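Local coordinates for protein probable enoyl-CoA hydratase/isomerase (Pseudomonas aeruginosa PAO1, PDB 5WYD) that probably acts as a crotonase-family enoyl-CoA hydratase or isomerase, with an implied role in the biosynthesis of a diffusible signal factor, at residues 21-26 with 59-64; 46-51 with 99-104; 107-112 with 218-223; 136-141 with 194-199. The protein carries 1 engineered substitution. One frame throughout, in Å; residues are numbered along the deposited sequence.

Contact 1 (21-26 with 59-64)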
# COMPACT_ATOMS: atom_id res chain seq x y z
N VAL A 21 -11.99 12.95 35.78
CA VAL A 21 -10.81 12.12 35.77
C VAL A 21 -10.52 11.71 37.20
O VAL A 21 -10.42 12.55 38.10
CB VAL A 21 -9.61 12.84 35.15
CG1 VAL A 21 -8.41 11.97 35.32
CG2 VAL A 21 -9.88 13.15 33.71
N GLU A 22 -10.41 10.40 37.42
CA GLU A 22 -10.04 9.83 38.70
C GLU A 22 -8.83 8.94 38.49
O GLU A 22 -8.76 8.23 37.48
CB GLU A 22 -11.19 9.03 39.28
CG GLU A 22 -12.39 9.87 39.55
CD GLU A 22 -13.55 9.05 39.97
OE1 GLU A 22 -14.66 9.61 40.10
OE2 GLU A 22 -13.36 7.82 40.16
N LYS A 23 -7.84 9.04 39.37
CA LYS A 23 -6.65 8.21 39.25
C LYS A 23 -6.64 7.11 40.31
O LYS A 23 -6.68 7.39 41.51
CB LYS A 23 -5.38 9.05 39.34
CG LYS A 23 -4.12 8.21 39.32
CD LYS A 23 -2.91 9.08 39.42
CE LYS A 23 -1.61 8.28 39.35
NZ LYS A 23 -1.36 7.24 40.40
N HIS A 24 -6.61 5.86 39.86
CA HIS A 24 -6.45 4.73 40.75
C HIS A 24 -5.15 4.04 40.36
O HIS A 24 -5.05 3.49 39.25
CB HIS A 24 -7.64 3.78 40.67
CG HIS A 24 -8.97 4.45 40.81
ND1 HIS A 24 -9.53 4.74 42.03
CD2 HIS A 24 -9.86 4.85 39.88
CE1 HIS A 24 -10.71 5.31 41.84
NE2 HIS A 24 -10.93 5.39 40.54
N GLY A 25 -4.18 4.02 41.27
CA GLY A 25 -2.89 3.41 40.95
C GLY A 25 -2.31 4.07 39.72
O GLY A 25 -2.16 5.30 39.65
N HIS A 26 -1.93 3.25 38.74
CA HIS A 26 -1.43 3.73 37.46
C HIS A 26 -2.53 3.81 36.41
O HIS A 26 -2.23 4.03 35.24
CB HIS A 26 -0.30 2.84 36.96
CG HIS A 26 0.94 2.91 37.80
ND1 HIS A 26 1.33 1.90 38.64
CD2 HIS A 26 1.91 3.85 37.87
CE1 HIS A 26 2.46 2.23 39.23
NE2 HIS A 26 2.84 3.41 38.77
N ASP A 59 4.10 9.49 33.10
CA ASP A 59 4.61 8.12 33.12
C ASP A 59 4.00 7.28 34.22
O ASP A 59 4.23 6.07 34.25
CB ASP A 59 6.13 8.11 33.30
CG ASP A 59 6.83 8.85 32.20
OD1 ASP A 59 6.13 9.39 31.32
OD2 ASP A 59 8.07 8.87 32.19
N ASP A 60 3.19 7.89 35.07
CA ASP A 60 2.52 7.25 36.19
C ASP A 60 1.26 6.54 35.77
O ASP A 60 0.54 6.02 36.62
CB ASP A 60 2.18 8.28 37.26
CG ASP A 60 1.86 7.66 38.58
OD1 ASP A 60 2.24 6.48 38.77
OD2 ASP A 60 1.26 8.34 39.44
N ILE A 61 0.88 6.66 34.52
CA ILE A 61 -0.34 6.02 34.05
C ILE A 61 -0.02 4.95 33.03
O ILE A 61 0.59 5.23 31.99
CB ILE A 61 -1.31 7.04 33.48
CG1 ILE A 61 -1.71 7.94 34.62
CG2 ILE A 61 -2.46 6.29 32.88
CD1 ILE A 61 -2.32 7.16 35.77
N TYR A 62 -0.44 3.73 33.32
CA TYR A 62 -0.23 2.65 32.38
C TYR A 62 -1.50 2.17 31.73
O TYR A 62 -1.42 1.46 30.72
CB TYR A 62 0.47 1.47 33.06
CG TYR A 62 1.66 1.86 33.89
CD1 TYR A 62 2.57 2.79 33.43
CD2 TYR A 62 1.93 1.22 35.09
CE1 TYR A 62 3.67 3.13 34.17
CE2 TYR A 62 3.04 1.55 35.84
CZ TYR A 62 3.92 2.51 35.37
OH TYR A 62 5.04 2.87 36.09
N ALA A 63 -2.66 2.52 32.27
CA ALA A 63 -3.92 2.06 31.70
C ALA A 63 -4.93 3.19 31.69
O ALA A 63 -4.78 4.18 32.40
CB ALA A 63 -4.49 0.85 32.45
N LEU A 64 -5.92 3.08 30.81
CA LEU A 64 -7.02 4.02 30.69
C LEU A 64 -8.36 3.29 30.62
O LEU A 64 -8.46 2.24 29.99
CB LEU A 64 -6.83 4.91 29.46
CG LEU A 64 -7.78 6.04 29.06
CD1 LEU A 64 -7.04 6.87 28.05
CD2 LEU A 64 -9.08 5.54 28.45
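His26 and Ile61 bring the two backbones within 4.2 Å of each other (CA to CA), where the turn joining strands 19-24 and 27-32 meets the lead-in to strand 63-68. This is the start of the crotonase fold, in which an antiparallel hairpin opens the sheet and the next strand adds parallel to it. Gly25, with its positive phi of 57°, and His26 form the tip of that hairpin, and the carbonyl of His26 faces the incoming chain. Its oxygen accepts the backbone N-H of Tyr62 (N to His26 O 2.6 Å) and more weakly that of Ala63. The CA-H of Ile61 also points at this oxygen, so one acceptor holds three consecutive residues of segment 59-64.

Among the side chains, the rings of His26 and Tyr62 make an offset stack, with centroids 4.0 Å apart and planes at 22°. In each residue CG lies anti to the carbonyl carbon (chi1 -67° for His26), and the two side chains lie side by side, pointing the same way. Ile61 CD1 packs alongside the aliphatic chain of Lys23, 4.1 Å from its CG, the two side chains running in opposite directions. Toward solvent, the Lys23 ammonium and the Asp60 carboxylate are modelled as a salt bridge, but crowding there makes its exact geometry doubtful. Outside the two segments, Tyr62 packs on Ala212 and Ala63 on Ala208 of helix 200-211. In the stack itself, Tyr62 CE2 sits over the centre of the imidazole of His26, 3.1 Å above its plane.

Contact 2 (46-51 with 99-104)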
# COMPACT_ATOMS: atom_id res chain seq x y z
N ILE A 46 -12.60 18.32 22.62
CA ILE A 46 -11.27 18.90 22.74
C ILE A 46 -10.61 18.41 24.01
O ILE A 46 -9.46 17.98 24.00
CB ILE A 46 -11.31 20.43 22.69
CG1 ILE A 46 -11.75 20.94 21.32
CG2 ILE A 46 -9.94 20.99 23.03
CD1 ILE A 46 -11.99 22.42 21.30
N GLY A 47 -11.36 18.41 25.12
CA GLY A 47 -10.76 17.95 26.35
C GLY A 47 -10.23 16.55 26.18
O GLY A 47 -9.08 16.26 26.54
N LEU A 48 -11.00 15.70 25.50
CA LEU A 48 -10.59 14.32 25.33
C LEU A 48 -9.25 14.25 24.63
O LEU A 48 -8.31 13.63 25.14
CB LEU A 48 -11.63 13.56 24.54
CG LEU A 48 -11.10 12.17 24.30
CD1 LEU A 48 -10.78 11.50 25.62
CD2 LEU A 48 -12.11 11.38 23.48
N ARG A 49 -9.12 14.96 23.51
CA ARG A 49 -7.82 15.01 22.87
C ARG A 49 -6.78 15.57 23.82
O ARG A 49 -5.73 14.96 24.05
CB ARG A 49 -7.89 15.91 21.65
CG ARG A 49 -6.54 16.04 21.00
CD ARG A 49 -6.41 17.28 20.14
NE ARG A 49 -7.68 17.77 19.65
CZ ARG A 49 -7.95 19.05 19.50
NH1 ARG A 49 -7.02 19.94 19.83
NH2 ARG A 49 -9.12 19.45 19.02
N GLN A 50 -7.10 16.68 24.46
CA GLN A 50 -6.14 17.25 25.38
C GLN A 50 -5.86 16.29 26.51
O GLN A 50 -4.70 16.07 26.87
CB GLN A 50 -6.68 18.56 25.91
CG GLN A 50 -6.80 19.61 24.85
CD GLN A 50 -7.36 20.87 25.40
OE1 GLN A 50 -7.82 20.92 26.53
NE2 GLN A 50 -7.29 21.93 24.62
N LEU A 51 -6.90 15.64 27.02
CA LEU A 51 -6.67 14.76 28.15
C LEU A 51 -5.71 13.66 27.76
O LEU A 51 -4.70 13.45 28.45
CB LEU A 51 -8.00 14.23 28.66
CG LEU A 51 -8.04 13.34 29.87
CD1 LEU A 51 -7.28 14.01 30.99
CD2 LEU A 51 -9.51 13.29 30.22
N GLY A 99 -12.67 13.03 14.70
CA GLY A 99 -11.52 12.30 14.22
C GLY A 99 -10.30 12.56 15.08
O GLY A 99 -9.66 11.63 15.55
N GLU A 100 -10.04 13.83 15.37
CA GLU A 100 -8.87 14.17 16.17
C GLU A 100 -8.94 13.55 17.55
O GLU A 100 -7.97 12.94 18.02
CB GLU A 100 -8.73 15.68 16.31
CG GLU A 100 -8.56 16.45 15.03
CD GLU A 100 -8.52 17.95 15.27
OE1 GLU A 100 -8.58 18.38 16.44
OE2 GLU A 100 -8.34 18.70 14.30
N ALA A 101 -10.08 13.72 18.23
CA ALA A 101 -10.19 13.21 19.58
C ALA A 101 -10.10 11.69 19.59
O ALA A 101 -9.25 11.12 20.27
CB ALA A 101 -11.51 13.69 20.20
N PHE A 102 -10.90 11.04 18.76
CA PHE A 102 -10.91 9.58 18.76
C PHE A 102 -9.57 9.01 18.31
O PHE A 102 -9.11 8.00 18.86
CB PHE A 102 -12.03 9.05 17.89
CG PHE A 102 -13.39 9.31 18.46
CD1 PHE A 102 -13.60 9.33 19.84
CD2 PHE A 102 -14.46 9.48 17.64
CE1 PHE A 102 -14.86 9.57 20.35
CE2 PHE A 102 -15.71 9.68 18.14
CZ PHE A 102 -15.92 9.74 19.49
N GLU A 103 -8.95 9.61 17.31
CA GLU A 103 -7.63 9.14 16.92
C GLU A 103 -6.64 9.31 18.06
O GLU A 103 -5.77 8.46 18.28
CB GLU A 103 -7.19 9.89 15.69
CG GLU A 103 -8.01 9.51 14.47
CD GLU A 103 -7.73 10.46 13.35
OE1 GLU A 103 -8.28 10.29 12.24
OE2 GLU A 103 -6.91 11.35 13.59
N ALA A 104 -6.76 10.41 18.82
CA ALA A 104 -5.89 10.58 19.97
C ALA A 104 -6.10 9.45 20.98
O ALA A 104 -5.13 8.90 21.52
CB ALA A 104 -6.13 11.93 20.63
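Arg49 and Ala101 mark the point where helices 42-57 and 88-106 come together, their CA atoms 4.4 Å apart. The local axes approach to 8.1 Å and cross at 33°, with both helices running in broadly the same direction. Such a short separation is possible because segment 99-104 presents alanines, Ala101 and Ala104, to its partner.

The apolar contacts line one flank. Leu48 CD2 reaches Ala101 CB at 4.1 Å and also comes near the ring of Phe102, which continues onto helix 123-130 through Glu126 and Cys127. The aliphatic part of Arg49 belongs to the same layer: its CB lies 4.1 Å from Ala101 CA, and its CG meets Ala104 CB at 4.1 Å.

The charged contact lies at the other flank. Arg49 NH2 and Glu100 OE1 form a salt bridge of 2.8 Å, yet the carboxylate oxygen sits over a face of the guanidinium with no N-H aimed at it, and the two planes are 74° apart. The attraction is therefore one of charge alone. A bend at chi3, whose -25° is far from staggered, brings the Arg49 head alongside the glutamate. The other oxygen, Glu100 OE2, is bound by Arg96, which probably steadies the carboxylate and offsets part of its charge.

Three residues after Glu100, Glu103 makes a salt bridge with Arg242 of the second subunit. The arrangement is typical of the crotonase fold, whose helices pack against one another in a layer outside the spiral of strands.

Contact 3 (107-112 with 218-223)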
# COMPACT_ATOMS: atom_id res chain seq x y z
N ASP A 107 -4.55 6.41 19.82
CA ASP A 107 -3.11 6.51 19.92
C ASP A 107 -2.60 6.63 21.36
O ASP A 107 -1.42 6.92 21.55
CB ASP A 107 -2.63 7.69 19.09
CG ASP A 107 -2.79 7.45 17.62
OD1 ASP A 107 -3.10 6.31 17.24
OD2 ASP A 107 -2.62 8.42 16.85
N PHE A 108 -3.46 6.46 22.37
CA PHE A 108 -2.95 6.53 23.73
C PHE A 108 -1.88 5.47 23.90
O PHE A 108 -2.07 4.31 23.51
CB PHE A 108 -4.10 6.34 24.73
CG PHE A 108 -3.64 6.14 26.14
CD1 PHE A 108 -2.68 6.96 26.68
CD2 PHE A 108 -4.19 5.17 26.94
CE1 PHE A 108 -2.23 6.78 27.98
CE2 PHE A 108 -3.75 5.00 28.25
CZ PHE A 108 -2.78 5.80 28.75
N ARG A 109 -0.73 5.85 24.46
CA ARG A 109 0.38 4.90 24.56
C ARG A 109 0.02 3.72 25.45
O ARG A 109 0.42 2.58 25.18
CB ARG A 109 1.64 5.57 25.08
CG ARG A 109 1.54 6.30 26.39
CD ARG A 109 2.90 6.84 26.76
NE ARG A 109 2.88 7.39 28.11
CZ ARG A 109 3.96 7.78 28.77
NH1 ARG A 109 5.17 7.67 28.23
NH2 ARG A 109 3.82 8.28 29.99
N GLY A 110 -0.67 3.98 26.56
CA GLY A 110 -1.16 2.93 27.41
C GLY A 110 -2.40 2.29 26.85
O GLY A 110 -2.96 2.73 25.86
N VAL A 111 -2.76 1.15 27.44
CA VAL A 111 -3.97 0.45 27.02
C VAL A 111 -5.21 1.22 27.45
O VAL A 111 -5.29 1.76 28.56
CB VAL A 111 -3.98 -0.98 27.58
CG1 VAL A 111 -3.97 -0.93 29.06
CG2 VAL A 111 -5.21 -1.72 27.10
N SER A 112 -6.19 1.27 26.58
CA SER A 112 -7.46 1.92 26.82
C SER A 112 -8.52 0.83 26.86
O SER A 112 -8.55 -0.05 25.99
CB SER A 112 -7.75 2.99 25.75
OG SER A 112 -7.77 2.46 24.43
N ALA A 218 7.72 -1.53 27.47
CA ALA A 218 7.38 -2.49 26.45
C ALA A 218 6.00 -2.21 25.91
O ALA A 218 5.82 -2.04 24.70
CB ALA A 218 7.43 -3.90 27.03
N ILE A 219 5.05 -1.95 26.81
CA ILE A 219 3.67 -1.78 26.40
C ILE A 219 3.54 -0.66 25.38
O ILE A 219 2.93 -0.84 24.32
CB ILE A 219 2.77 -1.53 27.62
CG1 ILE A 219 2.79 -2.72 28.60
CG2 ILE A 219 1.35 -1.11 27.16
CD1 ILE A 219 2.24 -4.03 28.06
N ARG A 220 4.19 0.49 25.64
CA ARG A 220 4.03 1.65 24.76
C ARG A 220 4.55 1.35 23.36
O ARG A 220 3.95 1.78 22.37
CB ARG A 220 4.75 2.87 25.32
CG ARG A 220 4.68 3.01 26.79
CD ARG A 220 5.31 4.31 27.15
NE ARG A 220 5.90 4.29 28.46
CZ ARG A 220 5.27 4.58 29.59
NH1 ARG A 220 3.98 4.90 29.58
NH2 ARG A 220 5.95 4.54 30.73
N THR A 221 5.71 0.72 23.26
CA THR A 221 6.27 0.34 21.97
C THR A 221 5.46 -0.76 21.28
O THR A 221 5.27 -0.72 20.05
CB THR A 221 7.71 -0.10 22.15
OG1 THR A 221 7.73 -1.43 22.70
CG2 THR A 221 8.44 0.87 23.08
N ILE A 222 5.02 -1.76 22.04
CA ILE A 222 4.32 -2.88 21.42
C ILE A 222 2.99 -2.45 20.82
O ILE A 222 2.64 -2.85 19.70
CB ILE A 222 4.11 -4.00 22.45
CG1 ILE A 222 5.44 -4.39 23.07
CG2 ILE A 222 3.48 -5.17 21.75
CD1 ILE A 222 5.31 -5.48 24.10
N LYS A 223 2.26 -1.57 21.51
CA LYS A 223 0.91 -1.25 21.06
C LYS A 223 0.85 -0.75 19.62
O LYS A 223 -0.03 -1.21 18.87
CB LYS A 223 0.30 -0.20 21.98
CG LYS A 223 -1.13 0.21 21.63
CD LYS A 223 -1.60 1.30 22.56
CE LYS A 223 -3.05 1.69 22.36
NZ LYS A 223 -3.33 2.34 21.05
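Arg109 and Arg220 face each other across the junction between the crotonase core and its C-terminal helices, the first in the loop ahead of strand 111-116 and the second on helix 216-226. Their CA atoms are 4.9 Å apart.

The tight, buried part is made by Lys223. With CG anti to the backbone N (chi1 -179°), its chain is extended as far as CE and bent only at the last torsion, chi4, which turns NZ. It runs from the helix into the loop, where its CE lies 3.0 Å from Phe108 O and its CD 3.5 Å from Arg109 O. The ammonium reaches past these carbonyls to bond Arg106 O at the end of helix 88-106, so the buried charge is met by a main-chain oxygen. The methyl Ile219 CG2 approaches the carbonyl of Arg109, and the same side chain packs on Leu175 of the third subunit. Inside the loop Gly110 N sits over the centre of the Phe108 ring.

The side nearer solvent carries the two partly exposed arginines, which are nonetheless closely stacked. Their side chains lie alongside one another, pointing the same way, and the guanidinium groups stack flat with centres 3.6 Å apart and planes at 25°. Like charges come close here, but Arg109 NH2 has a salt bridge to Asp59, which probably compensates part of the charge and holds the Arg109 head in place. The aliphatic parts meet as well, CD of Arg109 to CD of Arg220 at 3.5 Å. Within the stack, Arg220 NH1 sits over the centre of the Arg109 guanidinium, 3.0 Å above its plane.

Contact 4 (136-141 with 194-199)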
# COMPACT_ATOMS: atom_id res chain seq x y z
N ALA A 136 -18.56 -5.00 28.22
CA ALA A 136 -19.93 -4.52 28.23
C ALA A 136 -20.83 -5.33 29.16
O ALA A 136 -20.66 -6.54 29.35
CB ALA A 136 -20.54 -4.53 26.83
N GLU A 137 -21.77 -4.59 29.77
CA GLU A 137 -22.87 -5.08 30.57
C GLU A 137 -23.90 -5.73 29.65
O GLU A 137 -24.08 -5.30 28.51
CB GLU A 137 -23.50 -3.93 31.34
CG GLU A 137 -22.58 -3.26 32.34
CD GLU A 137 -23.25 -2.10 33.05
OE1 GLU A 137 -22.62 -1.49 33.94
OE2 GLU A 137 -24.40 -1.78 32.70
N ARG A 138 -24.57 -6.77 30.13
CA ARG A 138 -25.39 -7.56 29.23
C ARG A 138 -26.43 -6.70 28.53
O ARG A 138 -26.78 -6.96 27.37
CB ARG A 138 -26.05 -8.68 30.00
CG ARG A 138 -25.09 -9.33 30.93
CD ARG A 138 -25.62 -10.66 31.29
NE ARG A 138 -27.06 -10.58 31.50
CZ ARG A 138 -27.61 -10.17 32.63
NH1 ARG A 138 -26.84 -9.81 33.65
NH2 ARG A 138 -28.93 -10.12 32.75
N GLN A 139 -26.94 -5.68 29.21
CA GLN A 139 -28.08 -4.93 28.72
C GLN A 139 -27.75 -3.97 27.59
O GLN A 139 -28.64 -3.63 26.79
CB GLN A 139 -28.72 -4.17 29.86
CG GLN A 139 -27.95 -2.97 30.40
CD GLN A 139 -26.82 -3.40 31.28
OE1 GLN A 139 -26.52 -4.58 31.40
NE2 GLN A 139 -26.22 -2.44 31.96
N ALA A 140 -26.53 -3.46 27.55
CA ALA A 140 -26.19 -2.43 26.59
C ALA A 140 -26.43 -2.89 25.16
O ALA A 140 -26.24 -4.06 24.82
CB ALA A 140 -24.73 -2.02 26.77
N GLN A 141 -26.93 -1.96 24.34
CA GLN A 141 -27.16 -2.16 22.92
C GLN A 141 -26.35 -1.14 22.17
O GLN A 141 -26.37 0.06 22.49
CB GLN A 141 -28.63 -2.05 22.54
CG GLN A 141 -29.50 -3.16 23.06
CD GLN A 141 -30.94 -2.92 22.72
OE1 GLN A 141 -31.33 -1.80 22.42
NE2 GLN A 141 -31.74 -3.99 22.70
N VAL A 194 -18.31 -9.88 28.27
CA VAL A 194 -19.65 -9.49 28.70
C VAL A 194 -19.66 -9.58 30.22
O VAL A 194 -19.05 -10.48 30.80
CB VAL A 194 -20.79 -10.36 28.12
CG1 VAL A 194 -22.12 -10.02 28.80
CG2 VAL A 194 -20.89 -10.18 26.64
N VAL A 195 -20.29 -8.60 30.86
CA VAL A 195 -20.32 -8.58 32.30
C VAL A 195 -21.74 -8.34 32.81
O VAL A 195 -22.62 -7.87 32.10
CB VAL A 195 -19.34 -7.51 32.82
CG1 VAL A 195 -19.99 -6.16 32.78
CG2 VAL A 195 -18.81 -7.89 34.19
N ASP A 196 -21.95 -8.72 34.06
CA ASP A 196 -23.23 -8.52 34.71
C ASP A 196 -23.48 -7.03 34.90
O ASP A 196 -22.55 -6.23 35.00
CB ASP A 196 -23.23 -9.28 36.02
CG ASP A 196 -24.59 -9.49 36.56
OD1 ASP A 196 -25.55 -9.16 35.83
OD2 ASP A 196 -24.69 -10.01 37.69
N SER A 197 -24.76 -6.64 34.97
CA SER A 197 -25.07 -5.21 35.03
C SER A 197 -24.38 -4.53 36.21
O SER A 197 -24.38 -5.04 37.34
CB SER A 197 -26.58 -5.00 35.13
OG SER A 197 -27.27 -5.63 34.07
N GLY A 198 -23.77 -3.37 35.93
CA GLY A 198 -23.07 -2.54 36.89
C GLY A 198 -21.65 -2.95 37.22
O GLY A 198 -20.94 -2.17 37.88
N GLU A 199 -21.19 -4.09 36.70
CA GLU A 199 -19.85 -4.61 36.95
C GLU A 199 -18.86 -4.19 35.87
O GLU A 199 -17.69 -4.56 35.96
CB GLU A 199 -19.90 -6.15 37.09
CG GLU A 199 -20.73 -6.75 38.26
CD GLU A 199 -20.87 -8.30 38.16
OE1 GLU A 199 -20.24 -8.90 37.27
OE2 GLU A 199 -21.61 -8.92 38.96
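Asp196 OD1 is gripped by both segments: Arg138 NH1 forms a salt bridge to it at 2.6 Å, and the backbone N of Ser197, in its own segment, adds a weak bond. The carboxylate comes in at the edge of the guanidinium, near its plane, and a bend at chi3 (-41°) of Arg138 turns the head to meet it.

Next to this exposed salt bridge the backbones form a parallel pair, Ala136 bridged to Val194 and Glu137 to Val195. Val195 N donates to Ala136 O at 2.6 Å, and the CA-H of Val194 points at the same oxygen. One step on, Arg138 N gives Val195 O only a weak bond, supplemented by a CA-H contact from Glu137. From the second bridge on, the chains turn away: a type I turn begins at Glu137 itself and ends at Ala140, and a type II turn runs from Asp196 to Glu199, with Gly198 at a positive phi of 82°.

The two turns also touch through side chains. Ser197 OG donates to Gln139 OE1 at 3.0 Å, approaching well above the amide plane, 62° out of it; the amide is crowded in the model, so the detail of this bond is less sure. Between the strands, Arg138 CG lies 3.7 Å from Val194 CG1, and Glu137 CG meets Val195 CG1 at 3.9 Å.

Strand 193-195 is the outermost of the chain's main sheet on this side, with strand 133-137 between it and strand 111-116. Helix 182-188 packs on Val194, while Ala200 of helix 200-211 lies against Glu137 and Val195 on the opposite face.

How the contacts relate
Contacts 1, 3 and 4 reach one crotonase sheet: contact 1 at the hairpin end of strand 19-24 and the start of strand 63-68, contact 3 at strand 111-116 and contact 4 at its far end. Contacts 1 and 3 join directly, by a probable hydrogen bond from Leu64 N to Val111 O (2.7 Å) and the salt bridge of Asp59 OD1 with Arg109 NH2 (2.9 Å). Contact 2 adjoins contact 3 in sequence and meets contact 1 where Val21 CG2 packs on Leu51 CD2 (3.5 Å). Contact 4 lies apart, its centre about 26 Å from those of contacts 2 and 3. The bound pentanedial is about 12 Å from its Gln139 side chain, but Gln141 touches Arg179 of that ligand's pocket.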